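PDB 4AP9: phosphoserine phosphatase from Thermococcus onnurineus, which probably hydrolyses L-phosphoserine to L-serine and phosphate with the help of a magnesium ion, the last step of serine biosynthesis. Local coordinates for residues A[86-91]-A[96-101]; A[39-44]-A[53-58]; A[21-26]-A[72-77]. One frame throughout, in Å; residues are numbered along the deposited sequence.

Contact 1: A[86-91]-A[96-101]; sequences ELVETL and FKVVLI
Leu-91 meets Phe-96 through both backbone and side chain. The amide of Phe-96 gives its hydrogen to the carbonyl oxygen of Leu-91, N to O 3.0 Å and N-H...O 161°, with the donor tilted from the carbonyl plane. The same oxygen lies in the plane of the Phe-96 ring at its edge, 3.4 Å from CD1, while Leu-91 CD2 sits over one ring face, 4.0 Å from CD1. Leu-91 thus touches the ring in two ways, and its CB also rests 3.7 Å from Val-98 CG2. One helical turn back, Val-88 CG1 meets Val-98 CG1 at 4.1 Å. In both valines CG1 stands anti to the backbone N (chi1 -180° in Val-98), which turns these two methyls toward each other, the side chains meeting at a slant. Leu-100 reaches in with CD2 alone, 4.4 Å from Val-88 CG2.

This is the alpha-to-beta step of the Rossmann-like HAD fold: helix 82-93 turns back through a short loop into strand 97-102, their local axes 8.5 Å apart at 146°.

Further out, Phe-96 has a cation-pi partner in Lys-10, and the strand bonds through its backbone to Ala-12 on one neighbour and Glu-118 on the other. Leu-87 packs against Ile-14 and against helix 189-197, to which Glu-86 is tied by a salt bridge with Lys-197. Within helix 82-93, Thr-90 OG1 bonds to Glu-86 O at 2.7 Å, approaching from the opposite face of that carbonyl to Thr-90 N.

Contact 2: A[39-44]-A[53-58]; sequences EELLEK and LDSLLK
A helical hairpin in the cap of this HAD-type phosphatase brings helix 36-47 and helix 52-62 side by side, running nearly antiparallel at 166° with local axes 8.9 Å apart. Leu-41 and Ser-55, the closest pair of CA atoms at 5.7 Å, make its polar link. Ser-55 OG donates to the carbonyl oxygen of Leu-41, tying a side chain of one helix to the backbone of the other; the modelled 2.5 Å is unusually short and the exact length doubtful. The hydroxyl is carried across by a chi1 of -170°, with OG anti to the serine's own N, and it also lies against Leu-41 CB.

The apolar half is Leu-41 against the aliphatic part of Lys-58, the two side chains crossing at about a right angle: CD1 of the leucine abuts Lys-58 CB at 3.7 Å, and Leu-41 CD2 comes within 4.0 Å of Lys-58 CD. Leu-62 and Arg-59 of helix 52-62 also touch Leu-41, and Val-50 of the connecting loop touches Ser-55. Beyond its contact with the leucine the lysine chain bends at chi4 (51°), bringing Lys-58 NZ back to the syn lone pair of Asp-54 OD1, a salt bridge of 2.9 Å.

Contact 3: A[21-26]-A[72-77]; sequences TDFEFW and LRTREK
The Phe-23 ring has a backbone atom over each face: Phe-25 N lies 3.6 Å above one and Thr-74 O 4.1 Å above the other, each offset toward the rim. It sits where the chain enters the helical cap of the HAD fold, just ahead of helix 25-33, and faces the 3-10 turn 74-77 that follows helix 68-73. Phe-25 presents its edge to the same turn, with Thr-74 OG1 near the ring plane by CD1; its CD2 in turn lies over the centre of the Trp-26 ring.

Phe-23 extends across to the turn because its chi1 of 180° sets CG anti to the backbone N, and CZ meets Thr-74 CB at 3.6 Å. The Lys-77 side chain runs at about a right angle to that of Phe-23, its CB coming obliquely to 3.6 Å from Phe-23 CD1, before its extended chain carries NZ to a salt bridge with Glu-28. Thr-74 OG1 is engaged with the carbonyl of Phe-71. Cutting Phe-23 back to an alanine would probably leave Thr-74 CB and the aliphatic chain of Lys-77 without their shared packing surface.

Two residues earlier in the chain, Thr-21 OG1 accepts from Phe-23 N at 3.0 Å in an ST turn, the N-H...O angle being 166°. A water bridges the segments, lying 2.6 Å from Thr-21 OG1 and donating to Lys-77 O at 3.3 Å.

Overall arrangement
Contacts 2 and 3 belong to the helical cap and its approaches, contact 1 to helix 82-93 and strand 97-102 of the Rossmann-like core. Contact 3 pairs residues 21-26 with 72-77, where the chain enters and leaves the cap; the hairpin of contact 2 uses the chain in between, and contact 1 follows. Centres of contacts 2 and 3 lie 18 Å apart, and the two touch where Trp-26 of helix 25-33 packs on Leu-42 of helix 36-47 and Leu-56 of helix 52-62. Contact 1 is about 30 Å from contact 2 and 21 Å from contact 3, centre to centre. Contacts 1 and 2 fall on opposite sides of the chain's centre, consistent with HAD core-and-cap architecture.

Contact 1: A[86-91]-A[96-101]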
loop_
_atom_site.group_PDB
_atom_site.type_symbol
_atom_site.label_atom_id
_atom_site.label_comp_id
_atom_site.label_asym_id
_atom_site.label_seq_id
_atom_site.Cartn_x
_atom_site.Cartn_y
_atom_site.Cartn_z
ATOM N N GLU A 86 25.822 -6.123 29.781
ATOM C CA GLU A 86 26.201 -7.309 29.027
ATOM C C GLU A 86 25.148 -7.614 27.960
ATOM O O GLU A 86 25.487 -7.985 26.832
ATOM C CB GLU A 86 26.391 -8.510 29.959
ATOM C CG GLU A 86 26.896 -9.758 29.236
ATOM C CD GLU A 86 27.180 -10.912 30.180
ATOM O OE1 GLU A 86 26.819 -10.820 31.377
ATOM O OE2 GLU A 86 27.766 -11.912 29.713
ATOM N N LEU A 87 23.874 -7.453 28.307
ATOM C CA LEU A 87 22.822 -7.691 27.319
ATOM C C LEU A 87 23.087 -6.847 26.082
ATOM O O LEU A 87 23.166 -7.359 24.964
ATOM C CB LEU A 87 21.429 -7.370 27.869
ATOM C CG LEU A 87 20.281 -7.452 26.842
ATOM C CD1 LEU A 87 20.225 -8.816 26.209
ATOM C CD2 LEU A 87 18.922 -7.118 27.468
ATOM N N VAL A 88 23.239 -5.546 26.290
ATOM C CA VAL A 88 23.388 -4.624 25.173
ATOM C C VAL A 88 24.656 -4.876 24.375
ATOM O O VAL A 88 24.642 -4.850 23.149
ATOM C CB VAL A 88 23.332 -3.161 25.651
ATOM C CG1 VAL A 88 23.740 -2.210 24.532
ATOM C CG2 VAL A 88 21.928 -2.835 26.170
ATOM N N GLU A 89 25.762 -5.137 25.059
ATOM C CA GLU A 89 27.012 -5.409 24.345
ATOM C C GLU A 89 26.951 -6.718 23.536
ATOM O O GLU A 89 27.508 -6.807 22.431
ATOM C CB GLU A 89 28.201 -5.407 25.308
ATOM C CG GLU A 89 28.481 -4.033 25.889
ATOM C CD GLU A 89 29.627 -4.020 26.885
ATOM O OE1 GLU A 89 30.120 -5.105 27.269
ATOM O OE2 GLU A 89 30.026 -2.910 27.287
ATOM N N THR A 90 26.272 -7.721 24.085
ATOM C CA THR A 90 26.136 -9.006 23.418
ATOM C C THR A 90 25.223 -8.906 22.196
ATOM O O THR A 90 25.531 -9.446 21.130
ATOM C CB THR A 90 25.607 -10.074 24.374
ATOM O OG1 THR A 90 26.473 -10.151 25.515
ATOM C CG2 THR A 90 25.572 -11.445 23.671
ATOM N N LEU A 91 24.101 -8.210 22.355
ATOM C CA LEU A 91 23.249 -7.889 21.216
ATOM C C LEU A 91 24.042 -7.299 20.048
ATOM O O LEU A 91 23.863 -7.710 18.900
ATOM C CB LEU A 91 22.139 -6.934 21.637
ATOM C CG LEU A 91 21.011 -7.614 22.404
ATOM C CD1 LEU A 91 20.181 -6.583 23.176
ATOM C CD2 LEU A 91 20.134 -8.412 21.457
ATOM N N PHE A 96 23.010 -6.931 16.100
ATOM C CA PHE A 96 21.832 -6.084 16.226
ATOM C C PHE A 96 22.228 -4.629 16.392
ATOM O O PHE A 96 23.268 -4.325 16.980
ATOM C CB PHE A 96 20.999 -6.504 17.446
ATOM C CG PHE A 96 20.321 -7.830 17.288
ATOM C CD1 PHE A 96 20.986 -9.000 17.591
ATOM C CD2 PHE A 96 19.014 -7.903 16.843
ATOM C CE1 PHE A 96 20.365 -10.227 17.448
ATOM C CE2 PHE A 96 18.384 -9.126 16.693
ATOM C CZ PHE A 96 19.062 -10.293 16.999
ATOM N N LYS A 97 21.400 -3.732 15.876
ATOM C CA LYS A 97 21.399 -2.353 16.346
ATOM C C LYS A 97 20.449 -2.312 17.551
ATOM O O LYS A 97 19.350 -2.862 17.489
ATOM C CB LYS A 97 20.907 -1.428 15.247
ATOM C CG LYS A 97 20.621 -0.026 15.703
ATOM C CD LYS A 97 20.336 0.843 14.504
ATOM C CE LYS A 97 18.912 1.292 14.480
ATOM N NZ LYS A 97 18.785 2.507 13.620
ATOM N N VAL A 98 20.871 -1.677 18.639
ATOM C CA VAL A 98 20.104 -1.695 19.895
ATOM C C VAL A 98 19.358 -0.388 20.167
ATOM O O VAL A 98 19.963 0.685 20.206
ATOM C CB VAL A 98 21.038 -1.984 21.084
ATOM C CG1 VAL A 98 20.258 -2.017 22.398
ATOM C CG2 VAL A 98 21.775 -3.296 20.854
ATOM N N VAL A 99 18.043 -0.485 20.359
ATOM C CA VAL A 99 17.206 0.684 20.593
ATOM C C VAL A 99 16.542 0.517 21.937
ATOM O O VAL A 99 15.844 -0.475 22.178
ATOM C CB VAL A 99 16.127 0.866 19.495
ATOM C CG1 VAL A 99 15.287 2.085 19.791
ATOM C CG2 VAL A 99 16.784 1.003 18.117
ATOM N N LEU A 100 16.775 1.473 22.825
ATOM C CA LEU A 100 16.193 1.409 24.158
ATOM C C LEU A 100 15.010 2.354 24.197
ATOM O O LEU A 100 15.122 3.504 23.782
ATOM C CB LEU A 100 17.232 1.819 25.210
ATOM C CG LEU A 100 18.554 1.055 25.264
ATOM C CD1 LEU A 100 19.309 1.419 26.530
ATOM C CD2 LEU A 100 18.360 -0.448 25.198
ATOM N N ILE A 101 13.868 1.881 24.683
ATOM C CA ILE A 101 12.694 2.733 24.735
ATOM C C ILE A 101 12.039 2.673 26.100
ATOM O O ILE A 101 12.238 1.718 26.856
ATOM C CB ILE A 101 11.651 2.360 23.644
ATOM C CG1 ILE A 101 11.069 0.958 23.859
ATOM C CG2 ILE A 101 12.281 2.407 22.260
ATOM C CD1 ILE A 101 9.997 0.607 22.836
#

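Contact 2: A[39-44]-A[53-58]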
loop_
_atom_site.group_PDB
_atom_site.type_symbol
_atom_site.label_atom_id
_atom_site.label_comp_id
_atom_site.label_asym_id
_atom_site.label_seq_id
_atom_site.Cartn_x
_atom_site.Cartn_y
_atom_site.Cartn_z
ATOM N N GLU A 39 -0.358 5.165 42.623
ATOM C CA GLU A 39 -0.034 3.770 42.381
ATOM C C GLU A 39 -1.291 2.994 41.980
ATOM O O GLU A 39 -1.234 2.059 41.169
ATOM C CB GLU A 39 0.629 3.158 43.625
ATOM C CG GLU A 39 1.361 1.880 43.348
ATOM C CD GLU A 39 2.498 1.611 44.315
ATOM O OE1 GLU A 39 2.583 2.261 45.379
ATOM O OE2 GLU A 39 3.314 0.738 44.001
ATOM N N GLU A 40 -2.426 3.389 42.540
ATOM C CA GLU A 40 -3.687 2.759 42.189
ATOM C C GLU A 40 -4.007 3.004 40.718
ATOM O O GLU A 40 -4.419 2.099 40.006
ATOM C CB GLU A 40 -4.816 3.293 43.058
ATOM C CG GLU A 40 -6.148 2.641 42.769
ATOM C CD GLU A 40 -7.223 3.064 43.750
ATOM O OE1 GLU A 40 -7.783 4.170 43.587
ATOM O OE2 GLU A 40 -7.496 2.294 44.692
ATOM N N LEU A 41 -3.798 4.236 40.275
ATOM C CA LEU A 41 -3.968 4.586 38.867
ATOM C C LEU A 41 -3.034 3.778 37.975
ATOM O O LEU A 41 -3.417 3.351 36.886
ATOM C CB LEU A 41 -3.719 6.077 38.657
ATOM C CG LEU A 41 -4.872 6.969 39.122
ATOM C CD1 LEU A 41 -4.428 8.418 39.118
ATOM C CD2 LEU A 41 -6.089 6.748 38.236
ATOM N N LEU A 42 -1.802 3.573 38.433
ATOM C CA LEU A 42 -0.867 2.733 37.701
ATOM C C LEU A 42 -1.433 1.322 37.571
ATOM O O LEU A 42 -1.463 0.765 36.483
ATOM C CB LEU A 42 0.508 2.694 38.383
ATOM C CG LEU A 42 1.587 1.780 37.792
ATOM C CD1 LEU A 42 1.945 2.192 36.356
ATOM C CD2 LEU A 42 2.839 1.751 38.664
ATOM N N GLU A 43 -1.890 0.757 38.686
ATOM C CA GLU A 43 -2.406 -0.611 38.675
ATOM C C GLU A 43 -3.606 -0.727 37.748
ATOM O O GLU A 43 -3.733 -1.698 37.002
ATOM C CB GLU A 43 -2.778 -1.064 40.090
ATOM C CG GLU A 43 -1.580 -1.156 41.042
ATOM C CD GLU A 43 -0.684 -2.347 40.759
ATOM O OE1 GLU A 43 -1.082 -3.221 39.957
ATOM O OE2 GLU A 43 0.424 -2.417 41.338
ATOM N N LYS A 44 -4.475 0.276 37.784
ATOM C CA LYS A 44 -5.644 0.289 36.913
ATOM C C LYS A 44 -5.214 0.351 35.445
ATOM O O LYS A 44 -5.799 -0.310 34.585
ATOM C CB LYS A 44 -6.558 1.460 37.258
ATOM C CG LYS A 44 -7.382 1.290 38.537
ATOM C CD LYS A 44 -8.121 2.583 38.857
ATOM C CE LYS A 44 -9.053 2.420 40.051
ATOM N NZ LYS A 44 -9.788 3.674 40.314
ATOM N N LEU A 53 -3.878 6.049 28.442
ATOM C CA LEU A 53 -3.602 7.477 28.421
ATOM C C LEU A 53 -4.389 8.193 29.505
ATOM O O LEU A 53 -3.883 9.116 30.138
ATOM C CB LEU A 53 -3.914 8.083 27.051
ATOM C CG LEU A 53 -3.676 9.589 26.973
ATOM C CD1 LEU A 53 -2.182 9.914 27.132
ATOM C CD2 LEU A 53 -4.187 10.124 25.657
ATOM N N ASP A 54 -5.634 7.778 29.709
ATOM C CA ASP A 54 -6.449 8.347 30.781
ATOM C C ASP A 54 -5.718 8.213 32.113
ATOM O O ASP A 54 -5.565 9.188 32.852
ATOM C CB ASP A 54 -7.818 7.661 30.836
ATOM C CG ASP A 54 -8.703 8.207 31.945
ATOM O OD1 ASP A 54 -8.579 9.400 32.272
ATOM O OD2 ASP A 54 -9.519 7.436 32.498
ATOM N N SER A 55 -5.247 7.007 32.406
ATOM C CA SER A 55 -4.536 6.753 33.651
ATOM C C SER A 55 -3.222 7.541 33.750
ATOM O O SER A 55 -2.898 8.102 34.801
ATOM C CB SER A 55 -4.259 5.266 33.807
ATOM O OG SER A 55 -3.784 5.005 35.111
ATOM N N LEU A 56 -2.477 7.586 32.654
ATOM C CA LEU A 56 -1.201 8.298 32.632
ATOM C C LEU A 56 -1.384 9.777 32.933
ATOM O O LEU A 56 -0.676 10.344 33.763
ATOM C CB LEU A 56 -0.511 8.128 31.274
ATOM C CG LEU A 56 0.814 8.858 31.070
ATOM C CD1 LEU A 56 1.769 8.529 32.226
ATOM C CD2 LEU A 56 1.436 8.493 29.717
ATOM N N LEU A 57 -2.346 10.411 32.269
ATOM C CA LEU A 57 -2.512 11.848 32.459
ATOM C C LEU A 57 -3.046 12.169 33.847
ATOM O O LEU A 57 -2.767 13.236 34.391
ATOM C CB LEU A 57 -3.401 12.456 31.379
ATOM C CG LEU A 57 -2.807 12.362 29.974
ATOM C CD1 LEU A 57 -3.674 13.134 29.000
ATOM C CD2 LEU A 57 -1.354 12.887 29.958
ATOM N N LYS A 58 -3.816 11.250 34.426
ATOM C CA LYS A 58 -4.268 11.436 35.811
ATOM C C LYS A 58 -3.097 11.370 36.800
ATOM O O LYS A 58 -3.054 12.115 37.785
ATOM C CB LYS A 58 -5.347 10.413 36.195
ATOM C CG LYS A 58 -6.737 10.700 35.624
ATOM C CD LYS A 58 -7.762 9.687 36.135
ATOM C CE LYS A 58 -9.201 10.210 35.990
ATOM N NZ LYS A 58 -9.528 10.724 34.626
#

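Contact 3: A[21-26]-A[72-77]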
loop_
_atom_site.group_PDB
_atom_site.type_symbol
_atom_site.label_atom_id
_atom_site.label_comp_id
_atom_site.label_asym_id
_atom_site.label_seq_id
_atom_site.Cartn_x
_atom_site.Cartn_y
_atom_site.Cartn_z
ATOM N N THR A 21 15.918 -2.494 34.317
ATOM C CA THR A 21 15.828 -1.913 35.653
ATOM C C THR A 21 14.518 -2.304 36.330
ATOM O O THR A 21 13.497 -2.492 35.666
ATOM C CB THR A 21 15.913 -0.386 35.598
ATOM O OG1 THR A 21 15.886 0.144 36.924
ATOM C CG2 THR A 21 14.743 0.191 34.827
ATOM N N ASP A 22 14.531 -2.449 37.651
ATOM C CA ASP A 22 13.258 -2.631 38.332
ATOM C C ASP A 22 12.745 -1.330 38.939
ATOM O O ASP A 22 11.775 -1.348 39.682
ATOM C CB ASP A 22 13.297 -3.766 39.362
ATOM C CG ASP A 22 14.439 -3.633 40.330
ATOM O OD1 ASP A 22 15.597 -3.853 39.906
ATOM O OD2 ASP A 22 14.184 -3.320 41.517
ATOM N N PHE A 23 13.382 -0.209 38.599
ATOM C CA PHE A 23 12.870 1.097 39.021
ATOM C C PHE A 23 11.557 1.446 38.322
ATOM O O PHE A 23 11.425 1.326 37.101
ATOM C CB PHE A 23 13.890 2.226 38.815
ATOM C CG PHE A 23 13.369 3.571 39.239
ATOM C CD1 PHE A 23 13.143 3.844 40.578
ATOM C CD2 PHE A 23 13.052 4.541 38.297
ATOM C CE1 PHE A 23 12.637 5.074 40.979
ATOM C CE2 PHE A 23 12.538 5.772 38.692
ATOM C CZ PHE A 23 12.343 6.039 40.034
ATOM N N GLU A 24 10.580 1.869 39.117
ATOM C CA GLU A 24 9.273 2.237 38.605
ATOM C C GLU A 24 8.905 3.638 39.071
ATOM O O GLU A 24 8.431 3.818 40.191
ATOM C CB GLU A 24 8.231 1.228 39.074
ATOM C CG GLU A 24 8.439 -0.130 38.446
ATOM C CD GLU A 24 7.375 -1.117 38.848
ATOM O OE1 GLU A 24 6.271 -1.066 38.266
ATOM O OE2 GLU A 24 7.652 -1.932 39.753
ATOM N N PHE A 25 9.129 4.621 38.203
ATOM C CA PHE A 25 8.915 6.034 38.551
ATOM C C PHE A 25 7.601 6.341 39.274
ATOM O O PHE A 25 7.578 7.107 40.239
ATOM C CB PHE A 25 9.014 6.907 37.293
ATOM C CG PHE A 25 8.711 8.357 37.539
ATOM C CD1 PHE A 25 9.691 9.207 38.018
ATOM C CD2 PHE A 25 7.451 8.876 37.270
ATOM C CE1 PHE A 25 9.423 10.548 38.252
ATOM C CE2 PHE A 25 7.177 10.228 37.500
ATOM C CZ PHE A 25 8.168 11.060 37.989
ATOM N N TRP A 26 6.486 5.797 38.793
ATOM C CA TRP A 26 5.210 6.128 39.422
ATOM C C TRP A 26 5.030 5.533 40.834
ATOM O O TRP A 26 4.411 6.166 41.708
ATOM C CB TRP A 26 4.015 5.830 38.490
ATOM C CG TRP A 26 3.981 6.758 37.285
ATOM C CD1 TRP A 26 4.181 6.414 35.972
ATOM C CD2 TRP A 26 3.783 8.185 37.296
ATOM N NE1 TRP A 26 4.082 7.529 35.167
ATOM C CE2 TRP A 26 3.856 8.626 35.954
ATOM C CE3 TRP A 26 3.540 9.120 38.305
ATOM C CZ2 TRP A 26 3.690 9.968 35.598
ATOM C CZ3 TRP A 26 3.377 10.459 37.948
ATOM C CH2 TRP A 26 3.459 10.866 36.601
ATOM N N LEU A 72 14.319 14.753 39.794
ATOM C CA LEU A 72 15.632 14.270 39.370
ATOM C C LEU A 72 16.348 13.373 40.389
ATOM O O LEU A 72 17.167 12.542 40.016
ATOM C CB LEU A 72 16.520 15.441 38.948
ATOM C CG LEU A 72 16.017 16.145 37.689
ATOM C CD1 LEU A 72 16.854 17.380 37.386
ATOM C CD2 LEU A 72 16.024 15.175 36.508
ATOM N N ARG A 73 16.034 13.537 41.669
ATOM C CA ARG A 73 16.572 12.664 42.710
ATOM C C ARG A 73 16.370 11.180 42.390
ATOM O O ARG A 73 17.169 10.345 42.787
ATOM C CB ARG A 73 15.883 12.968 44.031
ATOM C CG ARG A 73 16.778 12.924 45.247
ATOM C CD ARG A 73 16.563 14.223 46.072
ATOM N NE ARG A 73 16.666 13.992 47.513
ATOM C CZ ARG A 73 15.792 14.433 48.418
ATOM N NH1 ARG A 73 14.758 15.162 48.052
ATOM N NH2 ARG A 73 15.972 14.145 49.707
ATOM N N THR A 74 15.284 10.859 41.692
ATOM C CA THR A 74 14.960 9.464 41.395
ATOM C C THR A 74 15.979 8.779 40.488
ATOM O O THR A 74 16.113 7.553 40.523
ATOM C CB THR A 74 13.565 9.316 40.763
ATOM O OG1 THR A 74 13.555 9.932 39.466
ATOM C CG2 THR A 74 12.504 9.975 41.641
ATOM N N ARG A 75 16.705 9.549 39.684
ATOM C CA ARG A 75 17.683 8.928 38.798
ATOM C C ARG A 75 18.770 8.214 39.614
ATOM O O ARG A 75 19.473 7.340 39.108
ATOM C CB ARG A 75 18.272 9.929 37.788
ATOM C CG ARG A 75 19.003 11.095 38.400
ATOM C CD ARG A 75 19.100 12.290 37.442
ATOM N NE ARG A 75 20.147 12.145 36.428
ATOM C CZ ARG A 75 21.455 12.136 36.699
ATOM N NH1 ARG A 75 21.885 12.234 37.959
ATOM N NH2 ARG A 75 22.343 12.016 35.713
ATOM N N GLU A 76 18.892 8.574 40.884
ATOM C CA GLU A 76 19.782 7.854 41.788
ATOM C C GLU A 76 19.376 6.385 41.975
ATOM O O GLU A 76 20.196 5.550 42.359
ATOM C CB GLU A 76 19.859 8.582 43.129
ATOM C CG GLU A 76 20.508 9.954 43.003
ATOM C CD GLU A 76 20.458 10.760 44.280
ATOM O OE1 GLU A 76 20.011 10.216 45.313
ATOM O OE2 GLU A 76 20.865 11.942 44.243
ATOM N N LYS A 77 18.114 6.071 41.698
ATOM C CA LYS A 77 17.624 4.702 41.816
ATOM C C LYS A 77 17.708 3.953 40.486
ATOM O O LYS A 77 17.298 2.802 40.379
ATOM C CB LYS A 77 16.185 4.686 42.334
ATOM C CG LYS A 77 16.065 4.935 43.826
ATOM C CD LYS A 77 14.689 4.526 44.349
ATOM C CE LYS A 77 14.582 4.707 45.851
ATOM N NZ LYS A 77 13.376 4.008 46.408
HETATM O O HOH W 1 18.027 0.334 38.331
#